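Local atomic coordinates of subtilase cytotoxin subunit A (Escherichia coli, PDB entry 2IY9), a protein that cleaves the endoplasmic reticulum chaperone BiP as the subtilase-type serine protease subunit of an AB5 toxin, provoking a stress response that ends in host cell death. Residues 143-148 against 284-289. Sequence-based numbering, arbitrary orientation.
Sequences EEKIIN and AMTSCN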
ATOM      1  N   GLU A 143      13.850  -2.610   6.597  1.00 25.51           N
ATOM      2  CA  GLU A 143      14.150  -1.856   5.373  1.00 25.19           C
ATOM      3  C   GLU A 143      13.496  -2.553   4.182  1.00 24.45           C
ATOM      4  O   GLU A 143      13.905  -3.654   3.795  1.00 23.68           O
ATOM      5  CB  GLU A 143      15.667  -1.702   5.159  1.00 25.14           C
ATOM      6  CG  GLU A 143      16.379  -0.939   6.292  1.00 25.04           C
ATOM      7  CD  GLU A 143      17.886  -0.784   6.097  1.00 25.71           C
ATOM      8  OE1 GLU A 143      18.490  -1.507   5.269  1.00 27.99           O
ATOM      9  OE2 GLU A 143      18.478   0.083   6.781  1.00 26.10           O
ATOM     10  N   GLU A 144      12.463  -1.912   3.628  1.00 23.68           N
ATOM     11  CA  GLU A 144      11.704  -2.439   2.475  1.00 23.45           C
ATOM     12  C   GLU A 144      11.027  -3.796   2.757  1.00 23.26           C
ATOM     13  O   GLU A 144      10.884  -4.655   1.868  1.00 23.50           O
ATOM     14  CB  GLU A 144      12.572  -2.461   1.206  1.00 23.73           C
ATOM     15  CG  GLU A 144      13.174  -1.098   0.858  1.00 24.87           C
ATOM     16  CD  GLU A 144      13.602  -0.995  -0.589  1.00 27.14           C
ATOM     17  OE1 GLU A 144      14.818  -0.963  -0.844  1.00 28.90           O
ATOM     18  OE2 GLU A 144      12.725  -0.935  -1.473  1.00 27.38           O
ATOM     19  N   LYS A 145      10.617  -3.978   4.010  1.00 22.64           N
ATOM     20  CA  LYS A 145       9.800  -5.116   4.421  1.00 22.48           C
ATOM     21  C   LYS A 145       8.364  -4.917   3.926  1.00 21.97           C
ATOM     22  O   LYS A 145       7.682  -5.868   3.486  1.00 21.68           O
ATOM     23  CB  LYS A 145       9.800  -5.210   5.951  1.00 21.87           C
ATOM     24  CG  LYS A 145       9.255  -6.514   6.514  1.00 22.78           C
ATOM     25  CD  LYS A 145       9.242  -6.477   8.034  1.00 23.35           C
ATOM     26  CE  LYS A 145       8.877  -7.827   8.649  1.00 23.52           C
ATOM     27  NZ  LYS A 145       9.922  -8.884   8.392  1.00 24.65           N
ATOM     28  N   ILE A 146       7.904  -3.673   4.045  1.00 21.79           N
ATOM     29  CA  ILE A 146       6.588  -3.292   3.579  1.00 21.58           C
ATOM     30  C   ILE A 146       6.751  -2.624   2.226  1.00 21.50           C
ATOM     31  O   ILE A 146       7.401  -1.585   2.114  1.00 21.52           O
ATOM     32  CB  ILE A 146       5.861  -2.333   4.554  1.00 21.66           C
ATOM     33  CG1 ILE A 146       5.791  -2.921   5.977  1.00 22.34           C
ATOM     34  CG2 ILE A 146       4.473  -1.975   3.998  1.00 22.21           C
ATOM     35  CD1 ILE A 146       5.349  -4.415   6.045  1.00 21.91           C
ATOM     36  N   ILE A 147       6.143  -3.241   1.214  1.00 21.03           N
ATOM     37  CA  ILE A 147       6.251  -2.814  -0.171  1.00 21.04           C
ATOM     38  C   ILE A 147       4.912  -2.275  -0.680  1.00 21.52           C
ATOM     39  O   ILE A 147       3.944  -3.026  -0.835  1.00 21.72           O
ATOM     40  CB  ILE A 147       6.727  -3.995  -1.075  1.00 20.93           C
ATOM     41  CG1 ILE A 147       8.056  -4.584  -0.560  1.00 20.92           C
ATOM     42  CG2 ILE A 147       6.872  -3.551  -2.532  1.00 18.89           C
ATOM     43  CD1 ILE A 147       8.349  -5.973  -1.130  1.00 20.72           C
ATOM     44  N   ASN A 148       4.874  -0.973  -0.954  1.00 21.79           N
ATOM     45  CA  ASN A 148       3.649  -0.303  -1.387  1.00 21.93           C
ATOM     46  C   ASN A 148       3.522  -0.263  -2.896  1.00 22.38           C
ATOM     47  O   ASN A 148       4.374   0.306  -3.603  1.00 21.84           O
ATOM     48  CB  ASN A 148       3.598   1.118  -0.837  1.00 22.06           C
ATOM     49  CG  ASN A 148       2.282   1.812  -1.139  1.00 22.43           C
ATOM     50  OD1 ASN A 148       2.118   2.478  -2.182  1.00 23.80           O
ATOM     51  ND2 ASN A 148       1.323   1.631  -0.250  1.00 19.30           N
ATOM     52  N   ALA A 284       4.232   1.406  10.800  1.00 22.24           N
ATOM     53  CA  ALA A 284       4.162   1.704  12.223  1.00 22.96           C
ATOM     54  C   ALA A 284       4.289   0.435  13.066  1.00 23.24           C
ATOM     55  O   ALA A 284       5.022   0.409  14.048  1.00 23.76           O
ATOM     56  CB  ALA A 284       2.862   2.435  12.543  1.00 22.84           C
ATOM     57  N   MET A 285       3.571  -0.619  12.676  1.00 23.37           N
ATOM     58  CA  MET A 285       3.686  -1.917  13.334  1.00 23.08           C
ATOM     59  C   MET A 285       5.115  -2.469  13.270  1.00 23.69           C
ATOM     60  O   MET A 285       5.665  -2.920  14.288  1.00 23.54           O
ATOM     61  CB  MET A 285       2.728  -2.914  12.697  1.00 23.00           C
ATOM     62  CG  MET A 285       1.265  -2.517  12.795  1.00 22.76           C
ATOM     63  SD  MET A 285       0.206  -3.490  11.725  1.00 23.12           S
ATOM     64  CE  MET A 285       0.302  -5.134  12.410  1.00 23.98           C
ATOM     65  N   THR A 286       5.730  -2.401  12.088  1.00 24.03           N
ATOM     66  CA  THR A 286       7.059  -3.010  11.888  1.00 24.81           C
ATOM     67  C   THR A 286       8.121  -2.385  12.791  1.00 25.08           C
ATOM     68  O   THR A 286       9.083  -3.056  13.179  1.00 24.77           O
ATOM     69  CB  THR A 286       7.549  -2.911  10.432  1.00 24.87           C
ATOM     70  OG1 THR A 286       7.770  -1.539  10.102  1.00 28.94           O
ATOM     71  CG2 THR A 286       6.551  -3.524   9.458  1.00 22.79           C
ATOM     72  N   SER A 287       7.941  -1.104  13.124  1.00 25.18           N
ATOM     73  CA  SER A 287       8.851  -0.413  14.039  1.00 26.30           C
ATOM     74  C   SER A 287       9.026  -1.199  15.344  1.00 27.03           C
ATOM     75  O   SER A 287      10.119  -1.205  15.924  1.00 27.64           O
ATOM     76  CB  SER A 287       8.379   1.023  14.321  1.00 25.36           C
ATOM     77  OG  SER A 287       7.308   1.086  15.265  1.00 24.74           O
ATOM     78  N   CYS A 288       7.958  -1.876  15.772  1.00 27.81           N
ATOM     79  CA  CYS A 288       7.936  -2.632  17.035  1.00 28.91           C
ATOM     80  C   CYS A 288       8.644  -3.986  16.995  1.00 29.36           C
ATOM     81  O   CYS A 288       9.087  -4.493  18.035  1.00 28.71           O
ATOM     82  CB  CYS A 288       6.496  -2.800  17.522  1.00 29.50           C
ATOM     83  SG  CYS A 288       5.819  -1.215  18.020  1.00 31.54           S
ATOM     84  N   ASN A 289       8.731  -4.573  15.804  1.00 29.39           N
ATOM     85  CA  ASN A 289       9.528  -5.779  15.586  1.00 29.86           C
ATOM     86  C   ASN A 289       9.747  -6.003  14.101  1.00 29.64           C
ATOM     87  O   ASN A 289       8.930  -6.655  13.442  1.00 30.01           O
ATOM     88  CB  ASN A 289       8.904  -7.020  16.230  1.00 30.37           C
ATOM     89  CG  ASN A 289       9.765  -8.272  16.041  1.00 30.96           C
ATOM     90  OD1 ASN A 289      10.951  -8.194  15.702  1.00 34.01           O
ATOM     91  ND2 ASN A 289       9.162  -9.428  16.244  1.00 33.38           N
TER
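Ile-146 and Lys-145 meet Thr-286 in a small, buried, wholly apolar contact, where the lead-in to the central strand 147-149 of the subtilase fold rests against the last turn of helix 271-288. Here a helix side chain offers one methyl to the chain leading into a strand of the parallel sheet. Thr-286 CG2 approaches the CG1-CD1 arm of Ile-146, lying 3.6 Å from CG1 and 3.7 Å from CD1, and the two side chains cross at a slant. In Ile-146 the CG1 branch is anti to the carbonyl carbon (chi1 -54°), which brings that arm up to the helix. Lys-145 adds a looser contact, its CD 4.2 Å from the same methyl.

Polar ends are served separately. Thr-286 turns OG1 back to the carbonyl of Ala-283, while CG2, anti to the carbonyl carbon, points to the lead-in. Lys-145, extended as far as CE, carries its ammonium to the carbonyl oxygens of Pro-290 and Ala-292, just after the helix, and of Asp-174; three acceptors thus hold a buried charge.

A second tie between helix and strand is the hydrogen bond of Asn-148 ND2 to Ser-279 OG, and Cys-288, two residues after Thr-286, is disulfide-bonded to Cys-331 of helix 323-331. Backbone bonds join Ile-146 to Ser-49 of strand 47-52 and Lys-145 to Leu-176 of strand 176-180, with Leu-297 of helix 294-304 packing on both Lys-145 and Thr-286.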